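Local coordinates for protein carboxylesterase (Uncultured bacterium, PDB 5GMX) that hydrolyses carboxylic esters as a family VIII carboxylesterase of beta-lactamase-like fold and also acts on oxyimino cephalosporins, at residues Leu84-Leu89 and Ser295-Ala300; Glu312-Arg317 and Asn369-Pro374. All blocks are in the same frame, centred on the assembly; numbering follows the deposited sequence.

Contact 1 (Leu84-Leu89 and Ser295-Ala300); sequences LADEGL and SAKGIA
D86, on the last turn of helix 72-86, faces the first turn of helix 296-302, where its CA lies 4.9 Å from G298 CA, the nearest pair of CA atoms. The carboxylate of D86 spans the N-cap residue S295 with both oxygens. S295 OG donates a hydrogen bond to D86 OD1 at 2.6 Å, on the syn side and slightly out of the carboxylate plane. OD2 receives S295 N at 3.0 Å in a nearly straight bond (172°), the donor standing above the plane, 50° out of it. CG of D86 lies anti to its backbone N (chi1 -170°), which swings the carboxylate off its own helix toward S295. The same OG that donates to D86 accepts from G298 N, a capping bond, so D86 probably helps to orient the capping hydroxyl. G298 CA comes within 3.3 Å of D86 OD1, so the carboxylate lies close against the helix backbone. K297, bent at chi2 and chi4, lays CD alongside OD1; its NZ stays 4.1 Å from D86 OD1, too far for a salt bridge, and is linked to A85 O through water 1, weakly on the lysine side. The negative carboxylate beside the start of a helix probably gains from the helix dipole. Helix 72-86 closes at G88 in a Schellman motif, so a helix C-terminus meets an N-capped helix start, joined mainly through the D86 carboxylate.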
# COMPACT_ATOMS: atom_id res chain seq x y z
N LEU A 84 15.62 -0.79 -3.41
CA LEU A 84 16.74 -1.72 -3.29
C LEU A 84 17.15 -2.22 -4.66
O LEU A 84 18.33 -2.49 -4.89
CB LEU A 84 16.39 -2.90 -2.37
CG LEU A 84 16.23 -2.54 -0.88
CD1 LEU A 84 15.71 -3.74 -0.11
CD2 LEU A 84 17.54 -2.03 -0.29
N ALA A 85 16.19 -2.31 -5.59
CA ALA A 85 16.56 -2.77 -6.91
C ALA A 85 17.37 -1.67 -7.59
O ALA A 85 18.33 -1.94 -8.32
CB ALA A 85 15.34 -3.14 -7.73
N ASP A 86 17.01 -0.42 -7.28
CA ASP A 86 17.63 0.73 -7.92
C ASP A 86 19.07 0.87 -7.44
O ASP A 86 19.92 1.36 -8.18
CB ASP A 86 16.84 2.01 -7.62
CG ASP A 86 17.31 3.20 -8.45
OD1 ASP A 86 17.36 3.07 -9.70
OD2 ASP A 86 17.63 4.26 -7.86
N GLU A 87 19.34 0.42 -6.22
CA GLU A 87 20.70 0.44 -5.67
C GLU A 87 21.54 -0.75 -6.17
O GLU A 87 22.73 -0.83 -5.87
CB GLU A 87 20.68 0.40 -4.14
CG GLU A 87 20.00 1.58 -3.48
CD GLU A 87 19.85 1.37 -1.97
OE1 GLU A 87 20.35 0.34 -1.46
OE2 GLU A 87 19.21 2.21 -1.31
N GLY A 88 20.93 -1.67 -6.89
CA GLY A 88 21.65 -2.80 -7.45
C GLY A 88 21.70 -4.04 -6.56
O GLY A 88 22.43 -4.99 -6.85
N LEU A 89 20.92 -4.05 -5.49
CA LEU A 89 20.91 -5.19 -4.58
C LEU A 89 19.92 -6.28 -5.03
O LEU A 89 20.07 -7.44 -4.68
CB LEU A 89 20.58 -4.74 -3.16
CG LEU A 89 21.65 -3.88 -2.50
CD1 LEU A 89 21.16 -3.34 -1.18
CD2 LEU A 89 22.92 -4.69 -2.31
N SER A 295 16.14 6.77 -8.41
CA SER A 295 16.29 7.28 -9.77
C SER A 295 15.02 7.01 -10.60
O SER A 295 14.23 6.12 -10.28
CB SER A 295 17.51 6.65 -10.46
OG SER A 295 17.21 5.34 -10.92
N ALA A 296 14.83 7.79 -11.67
CA ALA A 296 13.69 7.61 -12.57
C ALA A 296 13.71 6.24 -13.28
O ALA A 296 12.65 5.66 -13.55
CB ALA A 296 13.67 8.72 -13.60
N LYS A 297 14.90 5.74 -13.59
CA LYS A 297 15.07 4.40 -14.13
C LYS A 297 14.49 3.37 -13.17
O LYS A 297 13.80 2.44 -13.59
CB LYS A 297 16.56 4.10 -14.39
CG LYS A 297 16.97 2.62 -14.23
CD LYS A 297 17.81 2.43 -12.97
CE LYS A 297 18.49 1.07 -12.92
NZ LYS A 297 17.65 -0.04 -12.36
N GLY A 298 14.74 3.56 -11.87
CA GLY A 298 14.25 2.65 -10.86
C GLY A 298 12.73 2.57 -10.82
O GLY A 298 12.14 1.48 -10.68
N ILE A 299 12.10 3.73 -10.97
CA ILE A 299 10.65 3.83 -11.02
C ILE A 299 10.11 3.14 -12.26
O ILE A 299 9.16 2.35 -12.17
CB ILE A 299 10.18 5.29 -10.98
CG1 ILE A 299 10.50 5.91 -9.62
CG2 ILE A 299 8.68 5.40 -11.27
CD1 ILE A 299 10.40 7.44 -9.60
N ALA A 300 10.73 3.40 -13.41
CA ALA A 300 10.34 2.70 -14.64
C ALA A 300 10.42 1.18 -14.48
O ALA A 300 9.52 0.44 -14.92
CB ALA A 300 11.22 3.15 -15.80
O HOH W 1 20.18 -1.09 -10.54

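Contact 2 (Glu312-Arg317 and Asn369-Pro374); sequences EVIGVR and NIFGDP
The CG2 methyl of I314 reaches the end of I370 and the rim of the F371 ring, bringing together two loops whose nearest CA atoms, those of I314 and I370, are 9.3 Å apart. From 312-317 two methyl bumps project, I314 CG2 and V316 CG2; from 369-374 come the outstretched CD1 of I370 and the outer edge of the phenyl ring. I314 CG2 sits 4.2 Å from I370 CD1 and 4.3 Å from F371 CE2, fitting the notch between the isoleucine tip and the ring. V316 CG2 meets the neighbouring ring atom, F371 CZ, at 4.2 Å, the two side chains arriving from opposite directions. Both methyls lie near the ring plane, so they border its edge and neither covers a face. The torsion of I370 (chi1 60°) sets CG1 between backbone N and carbonyl carbon, and the extended chi2 carries CD1 out to I314 CG2. N369 ND2 bonds to D373 OD2 at 3.0 Å, linking the two ends of 369-373 within the same loop. W320 and M318 of strand 317-320 add to the apolar surroundings, touching I314 and F371 respectively. The side chain of I370 comes about 4 Å from the bound phenylmethanesulfonic acid, and I314 touches Y160 of its pocket. Without polar bonds between them, the loops meet beside the ligand pocket through apolar van der Waals contacts, which do not fix direction.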
# COMPACT_ATOMS: atom_id res chain seq x y z
N GLU A 312 -7.00 -14.77 -9.88
CA GLU A 312 -7.53 -15.97 -9.22
C GLU A 312 -8.16 -15.67 -7.86
O GLU A 312 -8.93 -16.48 -7.34
CB GLU A 312 -6.41 -17.01 -9.04
CG GLU A 312 -5.68 -17.42 -10.31
CD GLU A 312 -6.54 -18.24 -11.26
OE1 GLU A 312 -7.43 -18.98 -10.78
OE2 GLU A 312 -6.34 -18.15 -12.49
N VAL A 313 -7.82 -14.53 -7.26
CA VAL A 313 -8.32 -14.21 -5.93
C VAL A 313 -9.33 -13.07 -5.98
O VAL A 313 -10.39 -13.15 -5.37
CB VAL A 313 -7.17 -13.84 -4.96
CG1 VAL A 313 -7.71 -13.36 -3.63
CG2 VAL A 313 -6.25 -15.04 -4.75
N ILE A 314 -9.00 -12.00 -6.71
CA ILE A 314 -9.84 -10.81 -6.76
C ILE A 314 -11.03 -11.01 -7.69
O ILE A 314 -12.12 -10.51 -7.44
CB ILE A 314 -9.01 -9.57 -7.21
CG1 ILE A 314 -7.99 -9.20 -6.13
CG2 ILE A 314 -9.91 -8.38 -7.52
CD1 ILE A 314 -6.94 -8.21 -6.59
N GLY A 315 -10.84 -11.78 -8.76
CA GLY A 315 -11.94 -12.16 -9.61
C GLY A 315 -12.16 -11.26 -10.81
O GLY A 315 -13.10 -11.47 -11.58
N VAL A 316 -11.32 -10.25 -10.97
CA VAL A 316 -11.38 -9.41 -12.17
C VAL A 316 -10.02 -9.33 -12.83
O VAL A 316 -9.02 -9.79 -12.27
CB VAL A 316 -11.89 -7.99 -11.86
CG1 VAL A 316 -13.31 -8.04 -11.30
CG2 VAL A 316 -10.95 -7.27 -10.89
N ARG A 317 -9.97 -8.76 -14.02
CA ARG A 317 -8.70 -8.59 -14.70
C ARG A 317 -7.85 -7.54 -13.96
O ARG A 317 -8.23 -6.38 -13.88
CB ARG A 317 -8.89 -8.18 -16.15
CG ARG A 317 -9.67 -9.15 -16.98
CD ARG A 317 -9.63 -8.72 -18.44
NE ARG A 317 -8.29 -8.86 -19.00
CZ ARG A 317 -7.71 -7.95 -19.78
NH1 ARG A 317 -8.34 -6.83 -20.08
NH2 ARG A 317 -6.49 -8.17 -20.25
N ASN A 369 -15.63 -2.03 -0.85
CA ASN A 369 -14.76 -2.01 -2.03
C ASN A 369 -13.30 -2.18 -1.60
O ASN A 369 -12.93 -1.88 -0.47
CB ASN A 369 -14.93 -0.72 -2.84
CG ASN A 369 -14.56 0.53 -2.04
OD1 ASN A 369 -13.38 0.90 -1.97
ND2 ASN A 369 -15.56 1.19 -1.46
N ILE A 370 -12.47 -2.68 -2.52
CA ILE A 370 -11.03 -2.78 -2.27
C ILE A 370 -10.25 -1.87 -3.22
O ILE A 370 -9.03 -1.74 -3.12
CB ILE A 370 -10.53 -4.23 -2.37
CG1 ILE A 370 -10.79 -4.82 -3.76
CG2 ILE A 370 -11.19 -5.09 -1.30
CD1 ILE A 370 -9.90 -5.99 -4.10
N PHE A 371 -10.98 -1.26 -4.16
CA PHE A 371 -10.48 -0.15 -4.97
C PHE A 371 -11.64 0.58 -5.66
O PHE A 371 -12.70 -0.02 -5.90
CB PHE A 371 -9.44 -0.63 -6.00
CG PHE A 371 -9.90 -1.77 -6.87
CD1 PHE A 371 -10.72 -1.55 -7.96
CD2 PHE A 371 -9.48 -3.07 -6.60
CE1 PHE A 371 -11.14 -2.60 -8.76
CE2 PHE A 371 -9.89 -4.13 -7.40
CZ PHE A 371 -10.72 -3.89 -8.48
N GLY A 372 -11.45 1.86 -5.97
CA GLY A 372 -12.43 2.64 -6.72
C GLY A 372 -13.61 3.20 -5.95
O GLY A 372 -14.71 3.27 -6.49
N ASP A 373 -13.39 3.59 -4.70
CA ASP A 373 -14.42 4.27 -3.90
C ASP A 373 -14.85 5.61 -4.52
O ASP A 373 -14.00 6.37 -5.00
CB ASP A 373 -13.90 4.50 -2.47
CG ASP A 373 -15.00 4.89 -1.49
OD1 ASP A 373 -15.56 6.00 -1.61
OD2 ASP A 373 -15.28 4.09 -0.57
N PRO A 374 -16.17 5.91 -4.51
CA PRO A 374 -16.78 7.16 -4.98
C PRO A 374 -16.12 8.43 -4.43
O PRO A 374 -15.94 9.41 -5.17
CB PRO A 374 -18.22 7.06 -4.48
CG PRO A 374 -18.49 5.61 -4.43
CD PRO A 374 -17.20 4.93 -4.10

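Overall arrangement
From the N terminus, the chain runs through helix 72-86, then crosses a part with many helices and little strand before helix 296-302 returns to its end: contact 1 closes this loop of 205 intervening residues. Contact 2 opens only afterwards, so the two are in series and neither nest nor cross. Its loop of 51 residues contains strands and no helix, running from the loop before strand 317-320 through the later strands of the antiparallel sheet to the loop preceding helix 374-385. The contact centres lie 29 Å apart. Contact 1 joins two helix ends; contact 2 joins two loops beside the phenylmethanesulfonic acid pocket.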